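Local coordinates for protein apical membrane antigen 1 (Babesia divergens, PDB 4APM) that probably serves as a parasite-surface component of the moving junction formed during host cell invasion, and carries a bound calcium ion, at residues S6-K18 with D355-G367. Residues are numbered along the deposited sequence; the frame is centred on the assembly and turned at random.
Sequences STPKDIWGRYMAK and DAVPFPCDIVTNG
Trp12, on helix 8-16, makes the one hydrogen bond between the two segments: its indole NE1 donates to Thr365 OG1 across 3.1 Å, with an N-H...O angle of 168°. The hydroxyl lies close to the ring plane, 6° out of it, so the bond runs straight off the indole edge. With chi1 of Thr365 at 55°, OG1 meets NE1, and CG2 packs against both the indole and Ile11 CG1.

Two CH-pi contacts join the segments. Ile363 sets its CG2 branch over the centre of the six-membered ring of Trp12, 3.6 Å from the centroid, while CD1, at the end of the other branch, reaches Tyr15 CB. Pro360 offers CG to the middle of one Tyr15 face, 3.8 Å from that centroid; over the opposite face lies Lys18 NZ, which also donates to the backbone oxygen Tyr15 O.

The remaining contacts are apolar packing. Pro360 CG also abuts Trp12 CZ3, so one proline carbon touches both aromatic side chains, and Phe359 CZ meets Trp12 CH2 at the indole edge at 3.5 Å, the two ring planes nearly perpendicular. Ile11 and Ile363 lie alongside each other, pointing opposite ways, with Ile11 CD1 3.6 Å from Ile363 CG2. At the far end, Tyr15 OH touches Val357 CG1.

Residues 355-367 thus run as an irregular strap along the N-terminal helix of this three-domain AMA1 fragment, folding through a type I turn at Pro360-Ile363 before entering strand 367-368; the contact is structural packing, away from the calcium site. The Cys361-Cys409 disulfide ties this strap to the hairpin of strands 400-406 and 410-416, while Trp12 and Phe359 both rest on Leu336 of strand 335-339.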
loop_
_atom_site.group_PDB
_atom_site.type_symbol
_atom_site.label_atom_id
_atom_site.label_comp_id
_atom_site.label_asym_id
_atom_site.label_seq_id
_atom_site.Cartn_x
_atom_site.Cartn_y
_atom_site.Cartn_z
ATOM N N SER A 6 6.655 -21.547 -18.513
ATOM C CA SER A 6 6.877 -22.215 -17.202
ATOM C C SER A 6 5.604 -22.185 -16.355
ATOM O O SER A 6 4.500 -22.105 -16.893
ATOM C CB SER A 6 8.036 -21.551 -16.456
ATOM O OG SER A 6 8.515 -22.383 -15.414
ATOM N N THR A 7 5.760 -22.280 -15.036
ATOM C CA THR A 7 4.632 -22.138 -14.108
ATOM C C THR A 7 4.200 -20.653 -13.952
ATOM O O THR A 7 4.984 -19.744 -14.263
ATOM C CB THR A 7 4.948 -22.805 -12.742
ATOM O OG1 THR A 7 3.776 -23.454 -12.239
ATOM C CG2 THR A 7 5.443 -21.797 -11.714
ATOM N N PRO A 8 2.926 -20.407 -13.551
ATOM C CA PRO A 8 2.455 -19.050 -13.222
ATOM C C PRO A 8 3.307 -18.340 -12.171
ATOM O O PRO A 8 3.838 -17.260 -12.443
ATOM C CB PRO A 8 1.044 -19.291 -12.690
ATOM C CG PRO A 8 0.585 -20.481 -13.458
ATOM C CD PRO A 8 1.801 -21.358 -13.648
ATOM N N LYS A 9 3.461 -18.949 -10.995
ATOM C CA LYS A 9 4.413 -18.443 -10.002
ATOM C C LYS A 9 5.727 -18.003 -10.673
ATOM O O LYS A 9 6.232 -16.915 -10.397
ATOM C CB LYS A 9 4.680 -19.493 -8.910
ATOM C CG LYS A 9 5.408 -18.963 -7.680
ATOM C CD LYS A 9 5.786 -20.098 -6.729
ATOM C CE LYS A 9 6.337 -19.586 -5.400
ATOM N NZ LYS A 9 7.656 -18.903 -5.542
ATOM N N ASP A 10 6.243 -18.837 -11.578
ATOM C CA ASP A 10 7.509 -18.562 -12.263
ATOM C C ASP A 10 7.439 -17.365 -13.196
ATOM O O ASP A 10 8.254 -16.467 -13.098
ATOM C CB ASP A 10 8.024 -19.796 -13.020
ATOM C CG ASP A 10 8.440 -20.927 -12.090
ATOM O OD1 ASP A 10 8.867 -20.643 -10.950
ATOM O OD2 ASP A 10 8.322 -22.104 -12.495
ATOM N N ILE A 11 6.486 -17.339 -14.116
ATOM C CA ILE A 11 6.507 -16.264 -15.104
ATOM C C ILE A 11 6.073 -14.901 -14.522
ATOM O O ILE A 11 6.432 -13.844 -15.047
ATOM C CB ILE A 11 5.821 -16.633 -16.455
ATOM C CG1 ILE A 11 4.452 -15.960 -16.609
ATOM C CG2 ILE A 11 5.749 -18.146 -16.652
ATOM C CD1 ILE A 11 4.161 -15.504 -18.025
ATOM N N TRP A 12 5.418 -14.936 -13.366
ATOM C CA TRP A 12 5.026 -13.716 -12.654
ATOM C C TRP A 12 6.058 -13.253 -11.639
ATOM O O TRP A 12 5.984 -12.125 -11.129
ATOM C CB TRP A 12 3.673 -13.922 -11.981
ATOM C CG TRP A 12 2.506 -13.744 -12.913
ATOM C CD1 TRP A 12 1.719 -14.736 -13.496
ATOM C CD2 TRP A 12 1.916 -12.478 -13.356
ATOM N NE1 TRP A 12 0.715 -14.180 -14.256
ATOM C CE2 TRP A 12 0.790 -12.828 -14.223
ATOM C CE3 TRP A 12 2.196 -11.139 -13.124
ATOM C CZ2 TRP A 12 0.003 -11.866 -14.825
ATOM C CZ3 TRP A 12 1.407 -10.176 -13.760
ATOM C CH2 TRP A 12 0.342 -10.537 -14.598
ATOM N N GLY A 13 7.041 -14.106 -11.361
ATOM C CA GLY A 13 7.899 -13.953 -10.188
ATOM C C GLY A 13 8.615 -12.618 -10.093
ATOM O O GLY A 13 8.745 -12.054 -9.018
ATOM N N ARG A 14 9.076 -12.096 -11.217
ATOM C CA ARG A 14 9.798 -10.835 -11.191
ATOM C C ARG A 14 8.859 -9.676 -10.876
ATOM O O ARG A 14 9.153 -8.857 -9.996
ATOM C CB ARG A 14 10.548 -10.584 -12.493
ATOM C CG ARG A 14 11.692 -9.600 -12.316
ATOM C CD ARG A 14 12.599 -9.535 -13.540
ATOM N NE ARG A 14 12.462 -8.256 -14.233
ATOM C CZ ARG A 14 11.775 -8.081 -15.359
ATOM N NH1 ARG A 14 11.184 -9.114 -15.952
ATOM N NH2 ARG A 14 11.697 -6.875 -15.904
ATOM N N TYR A 15 7.711 -9.645 -11.559
ATOM C CA TYR A 15 6.752 -8.563 -11.413
ATOM C C TYR A 15 6.116 -8.556 -10.013
ATOM O O TYR A 15 5.741 -7.504 -9.495
ATOM C CB TYR A 15 5.655 -8.670 -12.485
ATOM C CG TYR A 15 4.711 -7.468 -12.522
ATOM C CD1 TYR A 15 5.076 -6.276 -13.174
ATOM C CD2 TYR A 15 3.456 -7.527 -11.919
ATOM C CE1 TYR A 15 4.214 -5.174 -13.200
ATOM C CE2 TYR A 15 2.577 -6.456 -11.968
ATOM C CZ TYR A 15 2.958 -5.274 -12.580
ATOM O OH TYR A 15 2.082 -4.195 -12.562
ATOM N N MET A 16 5.902 -9.746 -9.466
ATOM C CA MET A 16 5.042 -9.919 -8.298
ATOM C C MET A 16 5.825 -9.862 -6.989
ATOM O O MET A 16 5.232 -9.881 -5.916
ATOM C CB MET A 16 4.270 -11.241 -8.372
ATOM C CG MET A 16 3.108 -11.245 -9.354
ATOM S SD MET A 16 1.996 -9.833 -9.175
ATOM C CE MET A 16 1.088 -10.297 -7.699
ATOM N N ALA A 17 7.151 -9.800 -7.077
ATOM C CA ALA A 17 7.989 -9.773 -5.873
ATOM C C ALA A 17 7.608 -8.604 -4.959
ATOM O O ALA A 17 7.477 -8.775 -3.749
ATOM C CB ALA A 17 9.472 -9.739 -6.228
ATOM N N LYS A 18 7.336 -7.445 -5.540
ATOM C CA LYS A 18 6.983 -6.274 -4.732
ATOM C C LYS A 18 5.733 -6.513 -3.842
ATOM O O LYS A 18 5.601 -5.919 -2.766
ATOM C CB LYS A 18 6.811 -5.041 -5.633
ATOM C CG LYS A 18 5.636 -5.092 -6.606
ATOM C CD LYS A 18 5.574 -3.824 -7.471
ATOM C CE LYS A 18 6.497 -3.912 -8.694
ATOM N NZ LYS A 18 6.011 -4.972 -9.654
ATOM N N ASP A 355 -4.035 6.805 -10.108
ATOM C CA ASP A 355 -2.599 6.586 -9.981
ATOM C C ASP A 355 -2.226 5.224 -10.450
ATOM O O ASP A 355 -1.089 4.785 -10.286
ATOM C CB ASP A 355 -2.140 6.767 -8.567
ATOM C CG ASP A 355 -2.113 8.189 -8.159
ATOM O OD1 ASP A 355 -2.051 9.075 -9.047
ATOM O OD2 ASP A 355 -2.113 8.435 -6.946
ATOM N N ALA A 356 -3.179 4.539 -11.044
ATOM C CA ALA A 356 -2.923 3.193 -11.477
ATOM C C ALA A 356 -1.900 3.051 -12.619
ATOM O O ALA A 356 -1.647 3.952 -13.415
ATOM C CB ALA A 356 -4.220 2.479 -11.809
ATOM N N VAL A 357 -1.435 1.831 -12.742
ATOM C CA VAL A 357 -0.411 1.445 -13.644
ATOM C C VAL A 357 -1.091 0.360 -14.467
ATOM O O VAL A 357 -1.902 -0.392 -13.929
ATOM C CB VAL A 357 0.772 0.920 -12.786
ATOM C CG1 VAL A 357 1.052 -0.565 -12.947
ATOM C CG2 VAL A 357 1.990 1.826 -12.901
ATOM N N PRO A 358 -0.869 0.339 -15.791
ATOM C CA PRO A 358 -1.614 -0.632 -16.603
ATOM C C PRO A 358 -1.238 -2.067 -16.271
ATOM O O PRO A 358 -0.103 -2.318 -15.854
ATOM C CB PRO A 358 -1.181 -0.291 -18.045
ATOM C CG PRO A 358 0.074 0.510 -17.903
ATOM C CD PRO A 358 -0.124 1.291 -16.632
ATOM N N PHE A 359 -2.180 -2.998 -16.444
ATOM C CA PHE A 359 -1.891 -4.450 -16.407
ATOM C C PHE A 359 -0.648 -4.750 -17.270
ATOM O O PHE A 359 -0.440 -4.090 -18.293
ATOM C CB PHE A 359 -3.113 -5.256 -16.908
ATOM C CG PHE A 359 -2.980 -6.744 -16.706
ATOM C CD1 PHE A 359 -2.180 -7.492 -17.539
ATOM C CD2 PHE A 359 -3.561 -7.363 -15.615
ATOM C CE1 PHE A 359 -1.990 -8.836 -17.318
ATOM C CE2 PHE A 359 -3.373 -8.708 -15.375
ATOM C CZ PHE A 359 -2.592 -9.454 -16.239
ATOM N N PRO A 360 0.234 -5.679 -16.825
ATOM C CA PRO A 360 1.434 -5.879 -17.652
ATOM C C PRO A 360 1.191 -6.852 -18.821
ATOM O O PRO A 360 1.382 -8.062 -18.683
ATOM C CB PRO A 360 2.461 -6.434 -16.657
ATOM C CG PRO A 360 1.646 -7.121 -15.617
ATOM C CD PRO A 360 0.339 -6.367 -15.522
ATOM N N CYS A 361 0.778 -6.294 -19.960
ATOM C CA CYS A 361 0.306 -7.068 -21.114
ATOM C C CYS A 361 1.268 -8.133 -21.567
ATOM O O CYS A 361 0.854 -9.150 -22.118
ATOM C CB CYS A 361 0.018 -6.136 -22.276
ATOM S SG CYS A 361 -0.859 -4.670 -21.735
ATOM N N ASP A 362 2.553 -7.921 -21.323
ATOM C CA ASP A 362 3.557 -8.866 -21.792
ATOM C C ASP A 362 3.642 -10.161 -20.980
ATOM O O ASP A 362 4.330 -11.086 -21.384
ATOM C CB ASP A 362 4.935 -8.201 -21.868
ATOM C CG ASP A 362 5.355 -7.577 -20.546
ATOM O OD1 ASP A 362 4.513 -6.914 -19.899
ATOM O OD2 ASP A 362 6.532 -7.736 -20.165
ATOM N N ILE A 363 2.993 -10.223 -19.820
ATOM C CA ILE A 363 3.076 -11.438 -18.977
ATOM C C ILE A 363 1.773 -12.238 -19.095
ATOM O O ILE A 363 0.711 -11.789 -18.663
ATOM C CB ILE A 363 3.392 -11.099 -17.497
ATOM C CG1 ILE A 363 4.761 -10.420 -17.371
ATOM C CG2 ILE A 363 3.361 -12.344 -16.618
ATOM C CD1 ILE A 363 4.964 -9.694 -16.049
ATOM N N VAL A 364 1.843 -13.387 -19.757
ATOM C CA VAL A 364 0.639 -14.022 -20.299
ATOM C C VAL A 364 0.397 -15.374 -19.627
ATOM O O VAL A 364 1.287 -16.218 -19.581
ATOM C CB VAL A 364 0.694 -14.161 -21.850
ATOM C CG1 VAL A 364 -0.620 -14.705 -22.395
ATOM C CG2 VAL A 364 0.997 -12.818 -22.504
ATOM N N THR A 365 -0.788 -15.533 -19.043
ATOM C CA THR A 365 -1.189 -16.768 -18.357
ATOM C C THR A 365 -2.720 -16.867 -18.407
ATOM O O THR A 365 -3.396 -15.878 -18.634
ATOM C CB THR A 365 -0.750 -16.786 -16.864
ATOM O OG1 THR A 365 -1.256 -15.622 -16.194
ATOM C CG2 THR A 365 0.768 -16.832 -16.731
ATOM N N ASN A 366 -3.260 -18.062 -18.204
ATOM C CA ASN A 366 -4.702 -18.226 -18.051
ATOM C C ASN A 366 -5.188 -17.934 -16.598
ATOM O O ASN A 366 -4.619 -18.451 -15.631
ATOM C CB ASN A 366 -5.117 -19.642 -18.492
ATOM C CG ASN A 366 -6.602 -19.904 -18.292
ATOM O OD1 ASN A 366 -7.438 -19.360 -19.014
ATOM N ND2 ASN A 366 -6.936 -20.676 -17.257
ATOM N N GLY A 367 -6.228 -17.111 -16.455
ATOM C CA GLY A 367 -6.720 -16.748 -15.124
ATOM C C GLY A 367 -8.163 -17.137 -14.849
ATOM O O GLY A 367 -9.012 -17.072 -15.749
#